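PDB 4IFA: extracellular protein containing a SCP domain, which is of unknown function but joins a CAP-associated N-terminal region to an SCP domain and is probably exported from the cell. Local coordinates for residues R181-D185 with E186-R190; L227-I230 with I231-R234; D243-T246 with A247-A250. One frame throughout, in Å; residues are numbered along the deposited sequence. Where two conformers were deposited one is given.

Contact 1: R181-D185 with E186-R190; sequences RYMDD and ETLLR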
loop_
_atom_site.group_PDB
_atom_site.type_symbol
_atom_site.label_atom_id
_atom_site.label_comp_id
_atom_site.label_asym_id
_atom_site.label_seq_id
_atom_site.Cartn_x
_atom_site.Cartn_y
_atom_site.Cartn_z
ATOM N N ARG A 181 -1.433 2.334 -8.330
ATOM C CA ARG A 181 -2.680 1.646 -8.001
ATOM C C ARG A 181 -3.685 1.870 -9.107
ATOM O O ARG A 181 -4.230 2.943 -9.231
ATOM C CB ARG A 181 -3.250 2.094 -6.636
ATOM C CG ARG A 181 -4.429 1.262 -6.187
ATOM C CD ARG A 181 -5.269 2.000 -5.167
ATOM N NE ARG A 181 -4.612 2.337 -3.902
ATOM C CZ ARG A 181 -4.640 1.629 -2.773
ATOM N NH1 ARG A 181 -5.203 0.454 -2.711
ATOM N NH2 ARG A 181 -4.051 2.109 -1.682
ATOM N N TYR A 182 -3.978 0.825 -9.892
ATOM C CA TYR A 182 -4.975 0.893 -10.920
ATOM C C TYR A 182 -6.325 0.559 -10.288
ATOM O O TYR A 182 -6.389 -0.335 -9.448
ATOM C CB TYR A 182 -4.716 -0.148 -11.999
ATOM C CG TYR A 182 -3.404 0.075 -12.739
ATOM C CD1 TYR A 182 -3.237 1.168 -13.561
ATOM C CD2 TYR A 182 -2.358 -0.841 -12.655
ATOM C CE1 TYR A 182 -2.036 1.382 -14.255
ATOM C CE2 TYR A 182 -1.194 -0.660 -13.351
ATOM C CZ TYR A 182 -1.029 0.432 -14.170
ATOM O OH TYR A 182 0.159 0.601 -14.856
HETATM N N MSE A 183 -7.350 1.307 -10.672
HETATM C CA MSE A 183 -8.705 1.073 -10.160
HETATM C C MSE A 183 -9.753 1.312 -11.199
HETATM O O MSE A 183 -9.645 2.265 -11.958
HETATM C CB MSE A 183 -8.991 2.064 -9.028
HETATM C CG MSE A 183 -8.117 1.922 -7.802
HETATM SE SE MSE A 183 -8.503 3.334 -6.434
HETATM C CE MSE A 183 -7.490 4.719 -7.285
ATOM N N ASP A 184 -10.776 0.459 -11.247
ATOM C CA ASP A 184 -11.948 0.736 -12.075
ATOM C C ASP A 184 -12.796 1.809 -11.333
ATOM O O ASP A 184 -12.471 2.213 -10.199
ATOM C CB ASP A 184 -12.734 -0.560 -12.446
ATOM C CG ASP A 184 -13.342 -1.286 -11.253
ATOM O OD1 ASP A 184 -13.270 -0.818 -10.093
ATOM O OD2 ASP A 184 -13.920 -2.372 -11.493
ATOM N N ASP A 185 -13.853 2.310 -11.979
ATOM C CA ASP A 185 -14.668 3.369 -11.367
ATOM C C ASP A 185 -15.221 2.979 -9.983
ATOM O O ASP A 185 -15.152 3.755 -9.020
ATOM C CB ASP A 185 -15.883 3.696 -12.241
ATOM C CG ASP A 185 -15.539 4.387 -13.573
ATOM O OD1 ASP A 185 -14.381 4.753 -13.850
ATOM O OD2 ASP A 185 -16.491 4.586 -14.358
ATOM N N GLU A 186 -15.763 1.768 -9.901
ATOM C CA GLU A 186 -16.391 1.264 -8.669
ATOM C C GLU A 186 -15.370 1.223 -7.527
ATOM O O GLU A 186 -15.632 1.660 -6.403
ATOM C CB GLU A 186 -17.011 -0.126 -8.909
ATOM C CG GLU A 186 -17.974 -0.286 -10.135
ATOM C CD GLU A 186 -19.362 0.336 -9.993
ATOM O OE1 GLU A 186 -20.124 -0.063 -9.079
ATOM O OE2 GLU A 186 -19.724 1.171 -10.862
ATOM N N THR A 187 -14.161 0.746 -7.814
ATOM C CA THR A 187 -13.145 0.701 -6.791
ATOM C C THR A 187 -12.723 2.097 -6.318
ATOM O O THR A 187 -12.485 2.304 -5.135
ATOM C CB THR A 187 -11.926 -0.116 -7.261
ATOM O OG1 THR A 187 -12.373 -1.439 -7.619
ATOM C CG2 THR A 187 -10.858 -0.187 -6.179
ATOM N N LEU A 188 -12.571 3.051 -7.250
ATOM C CA LEU A 188 -12.186 4.421 -6.879
ATOM C C LEU A 188 -13.198 5.059 -5.900
ATOM O O LEU A 188 -12.838 5.718 -4.917
ATOM C CB LEU A 188 -12.082 5.281 -8.151
ATOM C CG LEU A 188 -11.825 6.789 -7.965
ATOM C CD1 LEU A 188 -10.495 7.065 -7.327
ATOM C CD2 LEU A 188 -11.952 7.527 -9.313
ATOM N N LEU A 189 -14.463 4.848 -6.172
ATOM C CA LEU A 189 -15.522 5.408 -5.322
ATOM C C LEU A 189 -15.547 4.793 -3.906
ATOM O O LEU A 189 -15.848 5.483 -2.948
ATOM C CB LEU A 189 -16.867 5.296 -6.032
ATOM C CG LEU A 189 -16.928 6.145 -7.316
ATOM C CD1 LEU A 189 -18.159 5.844 -8.122
ATOM C CD2 LEU A 189 -16.849 7.639 -6.999
ATOM N N ARG A 190 -15.242 3.504 -3.790
ATOM C CA ARG A 190 -15.167 2.792 -2.493
ATOM C C ARG A 190 -13.962 3.229 -1.631
ATOM O O ARG A 190 -14.110 3.510 -0.430
ATOM C CB ARG A 190 -15.022 1.291 -2.782
ATOM C CG ARG A 190 -16.187 0.729 -3.592
ATOM C CD ARG A 190 -17.274 0.189 -2.760
ATOM N NE ARG A 190 -17.200 -1.267 -2.642
ATOM C CZ ARG A 190 -17.818 -2.124 -3.465
ATOM N NH1 ARG A 190 -17.712 -3.436 -3.262
ATOM N NH2 ARG A 190 -18.553 -1.690 -4.489
#

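Contact 2: L227-I230 with I231-R234; sequences LTNI and IRSR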
loop_
_atom_site.group_PDB
_atom_site.type_symbol
_atom_site.label_atom_id
_atom_site.label_comp_id
_atom_site.label_asym_id
_atom_site.label_seq_id
_atom_site.Cartn_x
_atom_site.Cartn_y
_atom_site.Cartn_z
ATOM N N LEU A 227 5.937 -4.440 1.689
ATOM C CA LEU A 227 6.152 -3.188 0.992
ATOM C C LEU A 227 7.184 -2.342 1.738
ATOM O O LEU A 227 7.853 -1.524 1.128
ATOM C CB LEU A 227 4.799 -2.478 0.795
ATOM C CG LEU A 227 3.811 -3.207 -0.101
ATOM C CD1 LEU A 227 2.427 -2.512 -0.006
ATOM C CD2 LEU A 227 4.350 -3.182 -1.533
ATOM N N THR A 228 7.314 -2.544 3.053
ATOM C CA THR A 228 8.388 -1.862 3.820
ATOM C C THR A 228 9.729 -2.439 3.340
ATOM O O THR A 228 10.677 -1.680 3.202
ATOM C CB THR A 228 8.222 -2.031 5.346
ATOM O OG1 THR A 228 7.037 -1.308 5.740
ATOM C CG2 THR A 228 9.375 -1.412 6.110
ATOM N N ASN A 229 9.818 -3.742 3.109
ATOM C CA ASN A 229 11.056 -4.334 2.627
ATOM C C ASN A 229 11.388 -3.863 1.195
ATOM O O ASN A 229 12.558 -3.741 0.852
ATOM C CB ASN A 229 11.102 -5.833 2.795
ATOM C CG ASN A 229 11.457 -6.235 4.202
ATOM O OD1 ASN A 229 12.216 -5.522 4.856
ATOM N ND2 ASN A 229 10.945 -7.368 4.673
ATOM N N ILE A 230 10.379 -3.564 0.377
ATOM C CA ILE A 230 10.623 -2.951 -0.939
ATOM C C ILE A 230 11.272 -1.572 -0.767
ATOM O O ILE A 230 12.220 -1.229 -1.471
ATOM C CB ILE A 230 9.337 -2.916 -1.767
ATOM C CG1 ILE A 230 9.030 -4.351 -2.194
ATOM C CG2 ILE A 230 9.454 -1.955 -2.956
ATOM C CD1 ILE A 230 7.808 -4.518 -2.996
ATOM N N ILE A 231 10.774 -0.790 0.193
ATOM C CA ILE A 231 11.398 0.466 0.507
ATOM C C ILE A 231 12.844 0.243 0.968
ATOM O O ILE A 231 13.770 0.975 0.521
ATOM C CB ILE A 231 10.578 1.204 1.606
ATOM C CG1 ILE A 231 9.258 1.692 1.049
ATOM C CG2 ILE A 231 11.375 2.401 2.139
ATOM C CD1 ILE A 231 8.226 2.119 2.093
ATOM N N ARG A 232 13.063 -0.700 1.875
ATOM C CA ARG A 232 14.436 -0.980 2.387
ATOM C C ARG A 232 15.363 -1.299 1.197
ATOM O O ARG A 232 16.464 -0.740 1.064
ATOM C CB ARG A 232 14.502 -2.121 3.396
ATOM C CG ARG A 232 13.624 -2.083 4.643
ATOM C CD ARG A 232 14.126 -1.260 5.715
ATOM N NE ARG A 232 15.321 -1.792 6.367
ATOM C CZ ARG A 232 15.864 -1.250 7.454
ATOM N NH1 ARG A 232 15.311 -0.192 8.003
ATOM N NH2 ARG A 232 16.961 -1.794 7.981
ATOM N N SER A 233 14.926 -2.178 0.313
ATOM C CA SER A 233 15.725 -2.557 -0.846
ATOM C C SER A 233 16.056 -1.360 -1.746
ATOM O O SER A 233 17.188 -1.213 -2.198
ATOM C CB SER A 233 15.003 -3.674 -1.621
ATOM O OG SER A 233 15.810 -4.193 -2.663
ATOM N N ARG A 234 15.054 -0.518 -1.987
ATOM C CA ARG A 234 15.200 0.676 -2.812
ATOM C C ARG A 234 16.326 1.586 -2.274
ATOM O O ARG A 234 17.083 2.200 -3.045
ATOM C CB ARG A 234 13.865 1.429 -2.781
ATOM C CG ARG A 234 13.751 2.634 -3.669
ATOM C CD ARG A 234 12.401 3.368 -3.425
ATOM N NE ARG A 234 11.219 2.469 -3.566
ATOM C CZ ARG A 234 10.083 2.593 -2.858
ATOM N NH1 ARG A 234 9.980 3.545 -1.946
ATOM N NH2 ARG A 234 9.045 1.747 -2.981
#

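Contact 3: D243-T246 with A247-A250; sequences DQQT and ADVA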
loop_
_atom_site.group_PDB
_atom_site.type_symbol
_atom_site.label_atom_id
_atom_site.label_comp_id
_atom_site.label_asym_id
_atom_site.label_seq_id
_atom_site.Cartn_x
_atom_site.Cartn_y
_atom_site.Cartn_z
ATOM N N ASP A 243 8.632 -10.315 13.026
ATOM C CA ASP A 243 8.643 -10.802 14.396
ATOM C C ASP A 243 7.210 -10.884 14.901
ATOM O O ASP A 243 6.535 -9.858 15.118
ATOM C CB ASP A 243 9.470 -9.925 15.323
ATOM C CG ASP A 243 9.676 -10.592 16.667
ATOM O OD1 ASP A 243 10.421 -11.624 16.742
ATOM O OD2 ASP A 243 9.060 -10.173 17.658
ATOM N N GLN A 244 6.744 -12.112 15.086
ATOM C CA GLN A 244 5.343 -12.291 15.470
ATOM C C GLN A 244 4.989 -11.727 16.857
ATOM O O GLN A 244 3.936 -11.141 17.031
ATOM C CB GLN A 244 4.918 -13.760 15.389
ATOM C CG GLN A 244 3.410 -13.955 15.618
ATOM C CD GLN A 244 2.550 -13.281 14.550
ATOM O OE1 GLN A 244 2.773 -13.458 13.359
ATOM N NE2 GLN A 244 1.534 -12.547 14.980
ATOM N N GLN A 245 5.863 -11.926 17.840
ATOM C CA GLN A 245 5.585 -11.428 19.185
ATOM C C GLN A 245 5.485 -9.888 19.188
ATOM O O GLN A 245 4.660 -9.320 19.895
ATOM C CB GLN A 245 6.611 -11.984 20.167
ATOM C CG GLN A 245 6.703 -13.515 20.092
ATOM C CD GLN A 245 5.445 -14.230 20.565
ATOM O OE1 GLN A 245 5.044 -14.105 21.725
ATOM N NE2 GLN A 245 4.839 -15.022 19.677
ATOM N N THR A 246 6.278 -9.221 18.341
ATOM C CA THR A 246 6.221 -7.770 18.181
ATOM C C THR A 246 4.919 -7.354 17.457
ATOM O O THR A 246 4.284 -6.355 17.826
ATOM C CB THR A 246 7.485 -7.234 17.409
ATOM O OG1 THR A 246 8.681 -7.558 18.154
ATOM C CG2 THR A 246 7.435 -5.747 17.187
ATOM N N ALA A 247 4.529 -8.129 16.432
ATOM C CA ALA A 247 3.297 -7.880 15.725
ATOM C C ALA A 247 2.096 -7.943 16.675
ATOM O O ALA A 247 1.184 -7.087 16.597
ATOM C CB ALA A 247 3.131 -8.831 14.573
ATOM N N ASP A 248 2.090 -8.926 17.586
ATOM C CA ASP A 248 1.006 -9.027 18.584
ATOM C C ASP A 248 0.935 -7.781 19.468
ATOM O O ASP A 248 -0.172 -7.285 19.790
ATOM C CB ASP A 248 1.209 -10.275 19.449
ATOM C CG ASP A 248 1.087 -11.562 18.676
ATOM O OD1 ASP A 248 0.488 -11.580 17.588
ATOM O OD2 ASP A 248 1.574 -12.582 19.198
ATOM N N VAL A 249 2.096 -7.247 19.847
ATOM C CA VAL A 249 2.148 -5.983 20.611
ATOM C C VAL A 249 1.558 -4.835 19.790
ATOM O O VAL A 249 0.725 -4.075 20.297
ATOM C CB VAL A 249 3.563 -5.653 21.085
ATOM C CG1 VAL A 249 3.668 -4.239 21.612
ATOM C CG2 VAL A 249 4.032 -6.700 22.144
ATOM N N ALA A 250 1.948 -4.733 18.523
ATOM C CA ALA A 250 1.443 -3.701 17.632
ATOM C C ALA A 250 -0.087 -3.777 17.453
ATOM O O ALA A 250 -0.747 -2.743 17.446
ATOM C CB ALA A 250 2.145 -3.785 16.308
HETATM O O HOH W 1 2.595 -12.897 21.715
#

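Contact 1: R181-D185 with E186-R190
Strand 176-183 runs through Asp184 into helix 185-191, with the CA atoms of Asp184 and Thr187 5.4 Å apart, as at the start of a helical turn. At this corner Asp184 holds the N-cap position. One carboxylate oxygen does the capping: Asp184 OD1 accepts from Thr187 N at 2.9 Å (N-H...O angle 156°) and from the hydroxyl Thr187 OG1 at 2.7 Å. The two donors come from opposite faces of the carboxylate plane, a pincer that should restrain rotation of the group. The first torsion of Asp184 places CG between its backbone N and carbonyl carbon (chi1 64°), which folds the carboxylate back over the first helical turn. Its main chain joins in, Leu188 N donating to Asp184 O at 3.1 Å in a nearly straight bond (164°). One residue on, Leu189 N reaches Asp185 O at 3.1 Å and continues the alpha-helical pattern. Apolar packing comes from Met183, modelled as selenomethionine. Its chain crosses Thr187 at about a right angle, with Met183 CG 3.8 Å from the methyl Thr187 CG2. Farther out, the selenium atom SE of Met183 lies 3.9 Å from Leu188 CA, and the bend at its last torsion carries the terminal methyl, Met183 CE, to 3.8 Å from Leu188 CD1. Thr187 is therefore used from two directions, its hydroxyl by the cap and its methyl by the strand. Asp185 OD1 is hydrogen-bonded to Trp165 NE1, whereas Glu186 OE2 makes a salt bridge with Arg139 NE of the three-stranded sheet. Asp184 thus gives a side-chain N-cap at a strand-to-helix turn, with the last strand residue, Met183, packed on the first turn, where the chain leaves an inner strand, flanked by 100-106 and 164-171, of the seven-stranded antiparallel sheet.

Contact 2: L227-I230 with I231-R234
Thr228 O accepts from Arg232 N at 2.9 Å with an N-H...O angle of 160°, and the same carbonyl oxygen is touched by an aliphatic carbon, Arg232 CG, at 3.3 Å. That second approach follows from the first torsion of Arg232, which sets CG anti to its carbonyl carbon (chi1 -55°) and lays the start of the chain back along the preceding turn. Further bends at its second and third torsions then lead the guanidinium away from the helix. On the way, Arg232 CG passes 3.7 Å from Asn229 OD1, a van der Waals contact. Neither polar end depends on the other. Asn229 OD1 accepts from Leu240 N, while Arg232 gives NE to Pro238 O and NH1 to the carbonyl oxygens of Leu315 and Asn317.

Three more backbone bonds complete the i to i+4 ladder at this end of helix 210-234, the last from Arg234 N to Ile230 O at 3.0 Å. The side chains of that pair also meet: in the one conformer of Arg234 described, its NH2 lies 3.7 Å from Ile230 CG2, with a guanidinium face over Ile231 CA. Apolar groups lean on the carbonyls, as Ile231 CG1 does at 3.5 Å from Leu227 O. Beyond the ladder, Leu227, Thr228 and Ile231 pack on Leu302 of helix 298-306. The chemistry implies a division of labour: main-chain bonds carry the helix itself, whereas the buried polar ends of Asn229 and Arg232 are spent on backbone groups of the segment after it (Pro238, Leu240) and of the end of helix 309-315 and beyond (Leu315, Asn317).

Contact 3: D243-T246 with A247-A250
Asp243 and Ala247 open the helical ladder, Ala247 N donating to Asp243 O at 3.0 Å. The side chain of Asp243 satisfies a further amide of the first turn: its OD2 accepts from Thr246 N at 3.0 Å, through a rather bent bond (N-H...O angle 141°), and from Thr246 OG1 at 2.7 Å. Both donors meet OD2 on its anti side but from opposite faces of the carboxylate plane. The other oxygen, Asp243 OD1, forms a salt bridge with Lys339 NZ, giving both carboxylate oxygens partners. This is a side-chain N-cap, marking the start of helix 244-260 where the short strand 241-242 of the SCP domain's mixed sheet ends.

On the outer surface, Gln244 and Asp248 are linked twice. Asp248 N donates to Gln244 O at 2.9 Å, and in addition Gln244 NE2 donates to Asp248 OD1 at 3.0 Å. The kink at the second torsion of Gln244 (chi2 63°) turns its chain along the helix, so that the amide can span one turn. Asp248 OD1 lies almost in the plane of that amide, whereas the donor meets the carboxylate from above its plane, 42° out of it. Gln244 OE1 is occupied as well, accepting from Trp242 NE1. A water sits 2.7 Å from Asp248 OD2 and 2.7 Å from Gln245 OE1; Gln245 has two conformers, and the water has more acceptors near it than protons, so it need not donate to both at once. The main chain of Gln245 is engaged too, its O accepting from Val249 N. On the buried side, Thr246 O takes Ala250 N at 2.9 Å, while Thr246 and Val249 pack against Asn335 of strand 331-338 and Leu277 of helix 273-279.

In the fold
Contact 1 belongs to the CAP-associated N-terminal region, whereas contacts 2 and 3 lie in the SCP domain. Contact 2 lies between the others along the chain; its centre is about 25 Å from that of contact 1 and about 20 Å from that of contact 3. With about 32 Å between the other two, the centres form a nearly right-angled triangle with its corner at contact 2. None touch; nearest atoms are about 8 Å apart for contacts 1 and 2. Contacts 1 and 3 each have an aspartate N-cap, while contact 2 lies at the end of its helix. A bound Tris molecule, probably from crystallisation, lies about 4 Å from the Arg234 side chain; no active site is established here.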